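Local coordinates for protein TarM (Staphylococcus aureus subsp. aureus 21178, PDB 4X7R) that belongs to the GT-B clan of glycosyltransferases and binds uridine-5'-diphosphate between two domains built on parallel beta-sheets, at residues 254-259 with 330-335; 397-402 with 447-452; 407-412 with 419-424; 246-251 with 284-289. The protein carries 1 engineered substitution. All blocks are in the same frame, centred on the assembly; numbering follows the deposited sequence.

Contact 1: 254-259 with 330-335; sequences ENFDDT and TKRIDL. With UDP (uridine-5'-diphosphate), chain E.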
# COMPACT_ATOMS: atom_id res chain seq x y z
N GLU A 254 -3.09 -0.95 -19.25
CA GLU A 254 -3.70 -2.08 -18.55
C GLU A 254 -2.74 -3.27 -18.60
O GLU A 254 -2.11 -3.54 -19.64
CB GLU A 254 -5.06 -2.46 -19.18
CG GLU A 254 -6.22 -1.67 -18.63
CD GLU A 254 -6.85 -2.16 -17.34
OE1 GLU A 254 -6.12 -2.37 -16.35
OE2 GLU A 254 -8.09 -2.30 -17.32
N ASN A 255 -2.57 -3.91 -17.45
CA ASN A 255 -1.71 -5.08 -17.26
C ASN A 255 -2.36 -6.25 -17.93
O ASN A 255 -3.59 -6.32 -17.96
CB ASN A 255 -1.54 -5.38 -15.78
CG ASN A 255 -1.00 -4.22 -14.98
OD1 ASN A 255 -0.13 -3.46 -15.44
ND2 ASN A 255 -1.47 -4.09 -13.76
N PHE A 256 -1.54 -7.17 -18.47
CA PHE A 256 -1.98 -8.40 -19.14
C PHE A 256 -3.05 -8.13 -20.21
O PHE A 256 -4.09 -8.79 -20.25
CB PHE A 256 -2.41 -9.46 -18.11
CG PHE A 256 -1.41 -9.67 -17.00
CD1 PHE A 256 -0.18 -10.27 -17.25
CD2 PHE A 256 -1.68 -9.23 -15.71
CE1 PHE A 256 0.75 -10.44 -16.23
CE2 PHE A 256 -0.74 -9.41 -14.69
CZ PHE A 256 0.46 -10.02 -14.96
N ASP A 257 -2.79 -7.12 -21.05
CA ASP A 257 -3.70 -6.67 -22.10
C ASP A 257 -2.97 -6.48 -23.41
O ASP A 257 -1.90 -5.85 -23.45
CB ASP A 257 -4.38 -5.36 -21.66
CG ASP A 257 -5.33 -4.78 -22.68
OD1 ASP A 257 -6.46 -5.29 -22.80
OD2 ASP A 257 -4.91 -3.87 -23.44
N ASP A 258 -3.54 -7.05 -24.50
CA ASP A 258 -2.96 -6.95 -25.83
C ASP A 258 -3.72 -5.96 -26.71
O ASP A 258 -3.26 -5.63 -27.81
CB ASP A 258 -2.83 -8.35 -26.47
CG ASP A 258 -2.07 -9.34 -25.61
OD1 ASP A 258 -1.08 -8.92 -24.95
OD2 ASP A 258 -2.47 -10.52 -25.56
N THR A 259 -4.84 -5.42 -26.20
CA THR A 259 -5.67 -4.43 -26.90
C THR A 259 -5.14 -3.01 -26.78
O THR A 259 -5.64 -2.12 -27.47
CB THR A 259 -7.15 -4.53 -26.51
OG1 THR A 259 -7.32 -4.15 -25.15
CG2 THR A 259 -7.71 -5.89 -26.74
N THR A 330 1.62 -9.06 -11.53
CA THR A 330 2.51 -8.27 -12.41
C THR A 330 4.00 -8.55 -12.22
O THR A 330 4.78 -8.34 -13.14
CB THR A 330 2.18 -6.79 -12.38
OG1 THR A 330 2.37 -6.33 -11.06
CG2 THR A 330 0.78 -6.49 -12.85
N LYS A 331 4.37 -9.06 -11.03
CA LYS A 331 5.75 -9.41 -10.68
C LYS A 331 6.20 -10.70 -11.35
O LYS A 331 7.40 -10.96 -11.43
CB LYS A 331 5.92 -9.48 -9.15
CG LYS A 331 5.54 -8.19 -8.41
CD LYS A 331 6.49 -7.02 -8.65
CE LYS A 331 5.89 -5.77 -8.08
NZ LYS A 331 6.75 -4.58 -8.35
N ARG A 332 5.23 -11.48 -11.89
CA ARG A 332 5.46 -12.74 -12.61
C ARG A 332 6.46 -13.65 -11.92
O ARG A 332 7.44 -14.08 -12.52
CB ARG A 332 5.83 -12.50 -14.10
CG ARG A 332 4.70 -11.93 -14.95
CD ARG A 332 3.42 -12.78 -15.02
NE ARG A 332 3.65 -14.14 -15.51
CZ ARG A 332 3.65 -14.48 -16.79
NH1 ARG A 332 3.46 -13.56 -17.73
NH2 ARG A 332 3.86 -15.74 -17.15
N ILE A 333 6.20 -13.93 -10.62
CA ILE A 333 7.03 -14.81 -9.80
C ILE A 333 6.95 -16.25 -10.35
O ILE A 333 7.89 -17.02 -10.18
CB ILE A 333 6.72 -14.66 -8.28
CG1 ILE A 333 6.91 -13.17 -7.85
CG2 ILE A 333 7.62 -15.56 -7.41
CD1 ILE A 333 6.11 -12.69 -6.71
N ASP A 334 5.88 -16.55 -11.13
CA ASP A 334 5.70 -17.84 -11.83
C ASP A 334 6.82 -17.99 -12.85
O ASP A 334 7.36 -19.08 -12.97
CB ASP A 334 4.31 -17.94 -12.49
CG ASP A 334 3.99 -16.87 -13.53
OD1 ASP A 334 3.91 -15.68 -13.15
OD2 ASP A 334 3.75 -17.23 -14.70
N LEU A 335 7.23 -16.87 -13.52
CA LEU A 335 8.34 -16.86 -14.48
C LEU A 335 9.67 -17.00 -13.75
O LEU A 335 10.58 -17.64 -14.27
CB LEU A 335 8.33 -15.62 -15.39
CG LEU A 335 7.30 -15.62 -16.54
CD1 LEU A 335 7.36 -14.31 -17.32
CD2 LEU A 335 7.53 -16.77 -17.51
N1 UDP E . 9.15 -4.50 0.53
C2 UDP E . 9.60 -4.75 1.81
N3 UDP E . 9.50 -6.06 2.21
C4 UDP E . 8.98 -7.12 1.49
C5 UDP E . 8.48 -6.77 0.18
C6 UDP E . 8.58 -5.50 -0.25
O2 UDP E . 10.07 -3.89 2.54
O4 UDP E . 8.99 -8.26 1.98
C1' UDP E . 9.43 -3.14 -0.02
C2' UDP E . 10.74 -3.03 -0.79
O2' UDP E . 11.83 -2.78 0.09
C3' UDP E . 10.46 -1.84 -1.70
C4' UDP E . 8.96 -1.96 -1.98
O4' UDP E . 8.41 -2.79 -0.93
O3' UDP E . 10.81 -0.55 -1.18
C5' UDP E . 8.62 -2.53 -3.33
O5' UDP E . 8.89 -1.49 -4.30
PA UDP E . 8.79 -1.65 -5.89
O1A UDP E . 8.82 -0.31 -6.51
O2A UDP E . 9.97 -2.51 -6.37
O3A UDP E . 7.44 -2.38 -6.22
PB UDP E . 5.92 -2.10 -5.81
O1B UDP E . 5.67 -0.62 -5.73
O2B UDP E . 5.62 -2.74 -4.45
O3B UDP E . 5.01 -2.69 -6.87

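Contact 2: 397-402 with 447-452; sequences VSTSQY and NDMADK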
# COMPACT_ATOMS: atom_id res chain seq x y z
N VAL A 397 16.98 -10.58 -8.85
CA VAL A 397 16.31 -10.87 -10.10
C VAL A 397 14.95 -10.16 -10.19
O VAL A 397 14.29 -9.96 -9.16
CB VAL A 397 16.23 -12.41 -10.26
CG1 VAL A 397 15.32 -13.04 -9.21
CG2 VAL A 397 15.82 -12.81 -11.66
N SER A 398 14.55 -9.76 -11.42
CA SER A 398 13.25 -9.16 -11.69
C SER A 398 12.64 -9.76 -12.94
O SER A 398 13.22 -9.64 -14.02
CB SER A 398 13.34 -7.64 -11.83
OG SER A 398 12.06 -7.13 -12.14
N THR A 399 11.50 -10.44 -12.78
CA THR A 399 10.72 -11.03 -13.88
C THR A 399 9.47 -10.18 -14.11
O THR A 399 8.64 -10.53 -14.93
CB THR A 399 10.36 -12.52 -13.59
OG1 THR A 399 9.84 -12.64 -12.27
CG2 THR A 399 11.53 -13.45 -13.78
N SER A 400 9.36 -9.06 -13.39
CA SER A 400 8.22 -8.14 -13.47
C SER A 400 7.95 -7.68 -14.90
O SER A 400 8.89 -7.42 -15.65
CB SER A 400 8.44 -6.94 -12.56
OG SER A 400 7.24 -6.18 -12.49
N GLN A 401 6.67 -7.63 -15.27
CA GLN A 401 6.26 -7.24 -16.62
C GLN A 401 5.86 -5.77 -16.70
O GLN A 401 5.79 -5.23 -17.80
CB GLN A 401 5.11 -8.13 -17.14
CG GLN A 401 5.53 -9.57 -17.44
CD GLN A 401 6.10 -9.80 -18.81
OE1 GLN A 401 5.91 -9.02 -19.75
NE2 GLN A 401 6.76 -10.94 -18.98
N TYR A 402 5.52 -5.16 -15.55
CA TYR A 402 5.11 -3.75 -15.54
C TYR A 402 5.63 -3.04 -14.28
O TYR A 402 5.47 -3.56 -13.17
CB TYR A 402 3.57 -3.60 -15.62
CG TYR A 402 2.88 -4.49 -16.63
CD1 TYR A 402 2.70 -4.09 -17.95
CD2 TYR A 402 2.39 -5.75 -16.26
CE1 TYR A 402 2.07 -4.91 -18.89
CE2 TYR A 402 1.78 -6.59 -17.20
CZ TYR A 402 1.62 -6.16 -18.50
OH TYR A 402 1.02 -6.99 -19.42
N ASN A 447 15.32 -18.42 -20.79
CA ASN A 447 16.58 -19.11 -21.03
C ASN A 447 17.79 -18.18 -20.93
O ASN A 447 18.78 -18.54 -20.30
CB ASN A 447 16.58 -19.83 -22.39
CG ASN A 447 15.52 -20.89 -22.54
OD1 ASN A 447 15.08 -21.53 -21.57
ND2 ASN A 447 15.10 -21.11 -23.78
N ASP A 448 17.70 -16.99 -21.57
CA ASP A 448 18.78 -16.00 -21.49
C ASP A 448 18.90 -15.44 -20.07
O ASP A 448 20.00 -15.15 -19.63
CB ASP A 448 18.62 -14.87 -22.52
CG ASP A 448 19.82 -13.93 -22.58
OD1 ASP A 448 20.96 -14.43 -22.77
OD2 ASP A 448 19.63 -12.71 -22.42
N MET A 449 17.78 -15.34 -19.33
CA MET A 449 17.82 -14.87 -17.95
C MET A 449 18.48 -15.91 -17.04
O MET A 449 19.28 -15.54 -16.18
CB MET A 449 16.44 -14.49 -17.43
CG MET A 449 16.53 -13.64 -16.21
SD MET A 449 14.92 -13.12 -15.59
CE MET A 449 14.71 -14.26 -14.48
N ALA A 450 18.15 -17.21 -17.24
CA ALA A 450 18.74 -18.32 -16.50
C ALA A 450 20.26 -18.37 -16.76
O ALA A 450 21.03 -18.55 -15.82
CB ALA A 450 18.09 -19.64 -16.91
N ASP A 451 20.67 -18.12 -18.03
CA ASP A 451 22.07 -18.08 -18.46
C ASP A 451 22.86 -16.97 -17.76
O ASP A 451 23.98 -17.21 -17.31
CB ASP A 451 22.18 -17.90 -19.99
CG ASP A 451 21.93 -19.16 -20.81
OD1 ASP A 451 22.00 -20.28 -20.24
OD2 ASP A 451 21.71 -19.03 -22.04
N LYS A 452 22.26 -15.76 -17.65
CA LYS A 452 22.92 -14.61 -17.02
C LYS A 452 23.04 -14.74 -15.51
O LYS A 452 24.05 -14.31 -14.95
CB LYS A 452 22.28 -13.27 -17.44
CG LYS A 452 22.37 -13.01 -18.96
CD LYS A 452 23.77 -12.72 -19.49
CE LYS A 452 23.84 -12.81 -21.00
NZ LYS A 452 23.10 -11.71 -21.67

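Contact 3: 407-412 with 419-424; sequences LSMIEA and VVAFDI. With UDP (uridine-5'-diphosphate), chain E; 3YW ((2S)-2,3-dihydroxypropyl 2-acetamido-2-deoxy-alpha-D-glucopyranoside), chain F.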
# COMPACT_ATOMS: atom_id res chain seq x y z
N LEU A 407 11.65 0.26 -7.08
CA LEU A 407 12.49 0.54 -5.93
C LEU A 407 13.30 -0.64 -5.45
O LEU A 407 14.42 -0.42 -5.01
CB LEU A 407 11.70 1.19 -4.78
CG LEU A 407 11.10 2.59 -5.05
CD1 LEU A 407 10.12 2.97 -3.93
CD2 LEU A 407 12.20 3.66 -5.17
N SER A 408 12.77 -1.88 -5.52
CA SER A 408 13.50 -3.08 -5.05
C SER A 408 14.77 -3.30 -5.87
O SER A 408 15.83 -3.57 -5.29
CB SER A 408 12.62 -4.32 -5.11
OG SER A 408 11.94 -4.52 -3.88
N MET A 409 14.68 -3.13 -7.21
CA MET A 409 15.83 -3.22 -8.11
C MET A 409 16.85 -2.13 -7.74
O MET A 409 18.03 -2.42 -7.57
CB MET A 409 15.39 -3.07 -9.57
CG MET A 409 14.61 -4.27 -10.10
SD MET A 409 14.21 -4.08 -11.85
CE MET A 409 12.69 -3.11 -11.74
N ILE A 410 16.36 -0.88 -7.55
CA ILE A 410 17.19 0.26 -7.17
C ILE A 410 17.84 0.02 -5.80
O ILE A 410 19.03 0.27 -5.66
CB ILE A 410 16.38 1.58 -7.22
CG1 ILE A 410 16.00 1.94 -8.70
CG2 ILE A 410 17.16 2.74 -6.53
CD1 ILE A 410 15.04 3.24 -8.87
N GLU A 411 17.06 -0.50 -4.83
CA GLU A 411 17.54 -0.81 -3.47
C GLU A 411 18.67 -1.85 -3.50
O GLU A 411 19.68 -1.64 -2.85
CB GLU A 411 16.39 -1.30 -2.57
CG GLU A 411 15.44 -0.20 -2.14
CD GLU A 411 14.13 -0.68 -1.54
OE1 GLU A 411 14.07 -1.84 -1.10
OE2 GLU A 411 13.16 0.11 -1.55
N ALA A 412 18.51 -2.90 -4.32
CA ALA A 412 19.52 -3.95 -4.50
C ALA A 412 20.82 -3.37 -5.05
O ALA A 412 21.89 -3.71 -4.57
CB ALA A 412 19.00 -5.02 -5.45
N VAL A 419 21.39 -6.51 -10.57
CA VAL A 419 20.07 -6.95 -11.01
C VAL A 419 20.12 -7.60 -12.39
O VAL A 419 20.81 -7.11 -13.29
CB VAL A 419 19.04 -5.78 -10.98
CG1 VAL A 419 17.65 -6.25 -11.39
CG2 VAL A 419 18.99 -5.13 -9.61
N VAL A 420 19.39 -8.72 -12.54
CA VAL A 420 19.11 -9.44 -13.78
C VAL A 420 17.56 -9.23 -13.95
O VAL A 420 16.76 -9.74 -13.16
CB VAL A 420 19.57 -10.92 -13.77
CG1 VAL A 420 19.33 -11.57 -15.13
CG2 VAL A 420 21.05 -11.02 -13.41
N ALA A 421 17.17 -8.35 -14.87
CA ALA A 421 15.80 -7.94 -15.06
C ALA A 421 15.31 -8.01 -16.49
O ALA A 421 16.08 -7.75 -17.42
CB ALA A 421 15.63 -6.53 -14.55
N PHE A 422 14.00 -8.29 -16.67
CA PHE A 422 13.39 -8.23 -17.99
C PHE A 422 13.34 -6.74 -18.38
O PHE A 422 12.97 -5.91 -17.54
CB PHE A 422 11.98 -8.85 -18.00
CG PHE A 422 11.92 -10.37 -17.99
CD1 PHE A 422 12.89 -11.13 -18.62
CD2 PHE A 422 10.85 -11.03 -17.39
CE1 PHE A 422 12.81 -12.53 -18.64
CE2 PHE A 422 10.77 -12.43 -17.40
CZ PHE A 422 11.75 -13.18 -18.03
N ASP A 423 13.80 -6.38 -19.61
CA ASP A 423 13.79 -5.01 -20.11
C ASP A 423 12.34 -4.63 -20.44
O ASP A 423 11.86 -4.92 -21.54
CB ASP A 423 14.72 -4.83 -21.35
CG ASP A 423 14.99 -3.37 -21.71
OD1 ASP A 423 14.28 -2.48 -21.18
OD2 ASP A 423 15.90 -3.12 -22.51
N ILE A 424 11.62 -4.03 -19.47
CA ILE A 424 10.20 -3.69 -19.59
C ILE A 424 9.95 -2.18 -19.31
O ILE A 424 10.80 -1.50 -18.74
CB ILE A 424 9.35 -4.62 -18.64
CG1 ILE A 424 9.79 -4.54 -17.15
CG2 ILE A 424 9.34 -6.07 -19.10
CD1 ILE A 424 9.19 -3.49 -16.32
N1 UDP E . 9.15 -4.50 0.53
C2 UDP E . 9.60 -4.75 1.81
N3 UDP E . 9.50 -6.06 2.21
C4 UDP E . 8.98 -7.12 1.49
C5 UDP E . 8.48 -6.77 0.18
C6 UDP E . 8.58 -5.50 -0.25
O2 UDP E . 10.07 -3.89 2.54
O4 UDP E . 8.99 -8.26 1.98
C1' UDP E . 9.43 -3.14 -0.02
C2' UDP E . 10.74 -3.03 -0.79
O2' UDP E . 11.83 -2.78 0.09
C3' UDP E . 10.46 -1.84 -1.70
C4' UDP E . 8.96 -1.96 -1.98
O4' UDP E . 8.41 -2.79 -0.93
O3' UDP E . 10.81 -0.55 -1.18
C5' UDP E . 8.62 -2.53 -3.33
O5' UDP E . 8.89 -1.49 -4.30
PA UDP E . 8.79 -1.65 -5.89
O1A UDP E . 8.82 -0.31 -6.51
O2A UDP E . 9.97 -2.51 -6.37
O3A UDP E . 7.44 -2.38 -6.22
PB UDP E . 5.92 -2.10 -5.81
O1B UDP E . 5.67 -0.62 -5.73
O2B UDP E . 5.62 -2.74 -4.45
O3B UDP E . 5.01 -2.69 -6.87
O3A 3YW F . -0.86 0.41 -7.56
C4A 3YW F . 2.58 1.11 -6.26
C5A 3YW F . 1.44 0.34 -6.89
O5 3YW F . 5.14 2.62 -7.05
C6A 3YW F . 0.21 1.19 -7.04
C5 3YW F . 6.55 2.45 -6.80
C6 3YW F . 7.01 3.70 -6.09
C4 3YW F . 7.25 2.18 -8.13
O6 3YW F . 6.77 4.87 -6.86
C3 3YW F . 6.77 0.83 -8.66
O4 3YW F . 8.66 2.12 -7.94
O3 3YW F . 7.36 0.52 -9.92
O7 3YW F . 4.10 -0.42 -10.99
C7 3YW F . 4.32 -1.12 -10.01
C8 3YW F . 4.06 -2.59 -10.01
N2 3YW F . 4.80 -0.61 -8.88
C2 3YW F . 5.24 0.77 -8.74
C1 3YW F . 4.48 1.48 -7.61
O1 3YW F . 3.88 0.65 -6.66
O2 3YW F . 1.15 -0.80 -6.08

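Contact 4: 246-251 with 284-289; sequences GVIHVN and EAQRLD. With 3YW ((2S)-2,3-dihydroxypropyl 2-acetamido-2-deoxy-alpha-D-glucopyranoside), chain F.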
# COMPACT_ATOMS: atom_id res chain seq x y z
N GLY A 246 -0.76 15.07 -9.05
CA GLY A 246 -1.07 13.65 -9.09
C GLY A 246 0.24 12.94 -9.39
O GLY A 246 0.97 13.39 -10.28
N VAL A 247 0.60 11.89 -8.61
CA VAL A 247 1.80 11.10 -8.91
C VAL A 247 1.32 9.75 -9.45
O VAL A 247 0.60 9.04 -8.74
CB VAL A 247 2.80 10.92 -7.72
CG1 VAL A 247 3.93 9.95 -8.10
CG2 VAL A 247 3.39 12.26 -7.25
N ILE A 248 1.71 9.41 -10.68
CA ILE A 248 1.40 8.11 -11.30
C ILE A 248 2.57 7.16 -10.96
O ILE A 248 3.73 7.45 -11.24
CB ILE A 248 1.03 8.25 -12.79
CG1 ILE A 248 -0.42 8.86 -12.86
CG2 ILE A 248 1.10 6.88 -13.50
CD1 ILE A 248 -0.92 9.27 -14.12
N HIS A 249 2.28 6.10 -10.21
CA HIS A 249 3.31 5.19 -9.72
C HIS A 249 3.50 3.96 -10.61
O HIS A 249 4.45 3.20 -10.41
CB HIS A 249 2.96 4.75 -8.28
CG HIS A 249 3.14 5.82 -7.27
ND1 HIS A 249 4.35 5.99 -6.62
CD2 HIS A 249 2.27 6.75 -6.83
CE1 HIS A 249 4.17 7.01 -5.80
NE2 HIS A 249 2.94 7.51 -5.90
N VAL A 250 2.64 3.77 -11.58
CA VAL A 250 2.63 2.54 -12.39
C VAL A 250 2.68 2.80 -13.90
O VAL A 250 2.43 3.92 -14.35
CB VAL A 250 1.35 1.69 -12.04
CG1 VAL A 250 1.28 1.33 -10.55
CG2 VAL A 250 0.07 2.43 -12.44
N ASN A 251 2.88 1.75 -14.67
CA ASN A 251 2.73 1.81 -16.10
C ASN A 251 1.20 2.04 -16.30
O ASN A 251 0.38 1.31 -15.73
CB ASN A 251 3.21 0.49 -16.75
CG ASN A 251 3.18 0.50 -18.26
OD1 ASN A 251 2.31 1.12 -18.87
ND2 ASN A 251 4.13 -0.19 -18.90
N GLU A 284 11.42 9.36 -17.78
CA GLU A 284 11.27 10.21 -18.98
C GLU A 284 10.48 9.47 -20.06
O GLU A 284 9.68 10.10 -20.76
CB GLU A 284 12.64 10.66 -19.55
CG GLU A 284 13.48 11.51 -18.57
CD GLU A 284 12.96 12.89 -18.19
OE1 GLU A 284 12.01 13.38 -18.85
OE2 GLU A 284 13.49 13.47 -17.21
N ALA A 285 10.72 8.16 -20.21
CA ALA A 285 10.04 7.36 -21.25
C ALA A 285 8.53 7.34 -21.08
O ALA A 285 7.82 7.53 -22.06
CB ALA A 285 10.61 5.95 -21.31
N GLN A 286 8.03 7.22 -19.84
CA GLN A 286 6.58 7.25 -19.61
C GLN A 286 6.00 8.60 -19.96
O GLN A 286 4.91 8.65 -20.51
CB GLN A 286 6.22 6.86 -18.15
CG GLN A 286 4.70 6.67 -17.93
CD GLN A 286 4.31 6.02 -16.62
OE1 GLN A 286 5.06 6.00 -15.66
NE2 GLN A 286 3.09 5.52 -16.53
N ARG A 287 6.71 9.70 -19.63
CA ARG A 287 6.25 11.07 -19.93
C ARG A 287 6.07 11.26 -21.43
O ARG A 287 5.03 11.77 -21.86
CB ARG A 287 7.25 12.11 -19.38
CG ARG A 287 6.91 13.53 -19.80
CD ARG A 287 7.85 14.55 -19.18
NE ARG A 287 7.56 15.88 -19.72
CZ ARG A 287 8.10 16.35 -20.84
NH1 ARG A 287 8.98 15.62 -21.52
NH2 ARG A 287 7.77 17.55 -21.29
N LEU A 288 7.04 10.80 -22.23
CA LEU A 288 6.97 10.89 -23.69
C LEU A 288 5.83 10.03 -24.24
O LEU A 288 5.10 10.49 -25.13
CB LEU A 288 8.32 10.49 -24.33
CG LEU A 288 9.52 11.39 -23.94
CD1 LEU A 288 10.83 10.78 -24.37
CD2 LEU A 288 9.38 12.78 -24.52
N ASP A 289 5.65 8.81 -23.71
CA ASP A 289 4.56 7.92 -24.14
C ASP A 289 3.22 8.57 -23.86
O ASP A 289 2.36 8.59 -24.73
CB ASP A 289 4.63 6.55 -23.44
CG ASP A 289 5.78 5.69 -23.92
OD1 ASP A 289 6.33 5.99 -24.99
OD2 ASP A 289 6.08 4.68 -23.26
O3A 3YW F . -0.86 0.41 -7.56
C4A 3YW F . 2.58 1.11 -6.26
C5A 3YW F . 1.44 0.34 -6.89
O5 3YW F . 5.14 2.62 -7.05
C6A 3YW F . 0.21 1.19 -7.04
C5 3YW F . 6.55 2.45 -6.80
C6 3YW F . 7.01 3.70 -6.09
C4 3YW F . 7.25 2.18 -8.13
O6 3YW F . 6.77 4.87 -6.86
C3 3YW F . 6.77 0.83 -8.66
O4 3YW F . 8.66 2.12 -7.94
O3 3YW F . 7.36 0.52 -9.92
O7 3YW F . 4.10 -0.42 -10.99
C7 3YW F . 4.32 -1.12 -10.01
C8 3YW F . 4.06 -2.59 -10.01
N2 3YW F . 4.80 -0.61 -8.88
C2 3YW F . 5.24 0.77 -8.74
C1 3YW F . 4.48 1.48 -7.61
O1 3YW F . 3.88 0.65 -6.66
O2 3YW F . 1.15 -0.80 -6.08
O HOH W 1 5.44 6.53 -13.15

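Contact 1: 254-259 with 330-335
Two first torsions bring the touching groups of Phe-256 and Thr-330 together. In Phe-256, CG stands anti to the carbonyl carbon (chi1 -49°) and carries the ring to the turn 330-332; in Thr-330 a chi1 of 62° places CG2 beside the backbone N, turned to Asn-255. The ring reaches the turn with its far end: CZ lies 3.7 Å from Thr-330 CA, and Arg-332 CD comes to the ring edge, 3.8 Å from Phe-256 CE1. Thr-330 CG2 packs 3.4 Å from Asn-255 ND2, while the amide oxygen of Asn-255 is held by Lys-263. The loop 254-259 follows strand 243-247 of the seven-stranded parallel sheet, whereas 330-335 leads from the other parallel sheet into helix 333-346, so the touch spans the two domains of the GT-B fold at their cleft. Arg-332, the N-cap residue of that helix, bends at chi2 and chi3 and forms a side-on salt bridge with Asp-334: NE to OD1 is 2.8 Å and NH2 to OD2 2.9 Å, nearly in the guanidinium plane. Leu-335 CD1 lies over one face of that guanidinium. Lys-331 points away from the loop; its NZ donates hydrogen bonds to UDP O3A (3.1 Å) and UDP O3B (3.0 Å) and forms a salt bridge with Glu-403.

Contact 2: 397-402 with 447-452
Helix 446-457 packs on the six-stranded parallel sheet of the domain that holds the glycosyltransferase group 1 family region, and this contact is where it meets the end of strand 395-398. One side chain, Met-449, bridges the gap to Val-397 and Thr-399, which flank Ser-398 along the chain. Met-449 leaves the helix with CG anti to its backbone N (chi1 -163°) and runs straight until it bends at chi3 (96°), where the methyl turns off the chain. CE is modelled 3.4 Å from both Val-397 CG2 and Thr-399 CG2, tighter than an ordinary carbon contact, and a closeness that is doubtful. Behind it, SD is 3.9 Å from Thr-399 CG2 and 4.0 Å from Val-397 CG2, and the thioether chain crosses both side chains at about a right angle. Thr-399 faces Met-449 with CG2, while its OG1 is hydrogen-bonded to the backbone oxygens of Lys-331 and Arg-332. Val-339, Val-420, Phe-422 and Ile-441 also touch Met-449. No hydrogen bond joins the two segments, so this buried, apolar contact rests on dispersion and the exclusion of water.

Contact 3: 407-412 with 419-424
Met-409 and Val-419 carry most of the buried surface, with Ala-421 a smaller third. Met-409 reaches the strand with CG and SD: its CG is 3.9 Å from Val-419 CG1, and a straight chi2 (-176°) carries the sulfur onward, where SD rests 3.9 Å from Ala-421 CB. Val-419 answers with both branches. CG1, anti to the backbone N, meets the Met-409 chain at about a right angle, whereas CG2 turns to the helix backbone and stands 3.5 Å from Met-409 O, with the methyl of Ala-412 farther off. Ala-421 lies two residues on, and its CB touches the sulfur of Met-409 alone. This is the second half of a beta-alpha-beta unit, strand 395-398, helix 407-414, strand 419-422, in a Rossmann-like parallel sheet; the short helix and strand segments run nearly antiparallel, at 157°. The start of the helix serves the nucleotide. Leu-407 N donates to UDP O1A at 2.9 Å and Ser-408 N to UDP O2A at 3.0 Å, the latter almost straight (168°), so the helix N-terminus meets the alpha-phosphate, whose negative charge its dipole would be expected to stabilise. One turn later Glu-411 spans the ribose diol: UDP O2' donates to Glu-411 OE1 at 2.7 Å and UDP O3' to Glu-411 OE2 at a very short 2.5 Å.

Contact 4: 246-251 with 284-289
Gln-286 reaches from its helix to Val-250, Ile-248 and Asn-251, and all of the close packing gathers round its amide nitrogen. An extended chain, CG anti to the backbone N and chi2 near straight, delivers the group. NE2 donates to Val-250 O at 2.8 Å with an angle of 162°; that oxygen lies close to the plane of the Gln-286 amide, while the donor is tilted 18° from the carbonyl plane. Ile-248 CG2, 3.9 Å from Gln-286 NE2, and Asn-251 CA, 3.8 Å from the same nitrogen, pack around the bond. His-252 ND1 is a second hydrogen-bond partner of NE2. The other half of the amide is looser, for OE1 does not meet the loop directly: a water bridges the two, within hydrogen-bonding distance of both Gln-286 OE1 (2.6 Å) and Ile-248 O (2.7 Å). Away from the helix, His-249 and Val-250 turn to the ligand 3YW. A hydrogen bond of 2.7 Å joins His-249 ND1 and 3YW O6 in the plane of the ring, which Val-247 CG1 packs against on one face and Asp-226 holds through NE2; Val-250 CG1 is 3.3 Å from 3YW O7. Ligand-binding loops at the C-terminal ends of parallel strands are typical of Rossmann-like domains, and this one lines the interdomain cleft of a GT-B fold.

In the fold
Contacts 2, 3 and 4 are buried, whereas contact 1 is a surface touch between domains. Contacts 2 and 3 share one sheet: strands 395-398 and 419-422 are neighbours, joined by backbone hydrogen bonds of Ser-398 with Val-420 and Phe-422, and both contacts are apolar, each centred on a methionine. Contact 4 belongs to the other parallel sheet and is polar, a glutamine amide and a water tying helix to loop. Contact 1 mixes aliphatic and aromatic touches, and Tyr-402 of contact 2 meets its Phe-256 both edge-to-face and through a hydrogen bond from the backbone N. The ligands link the rest: UDP is bound by contacts 1 and 3, and 3YW is met from all four contacts.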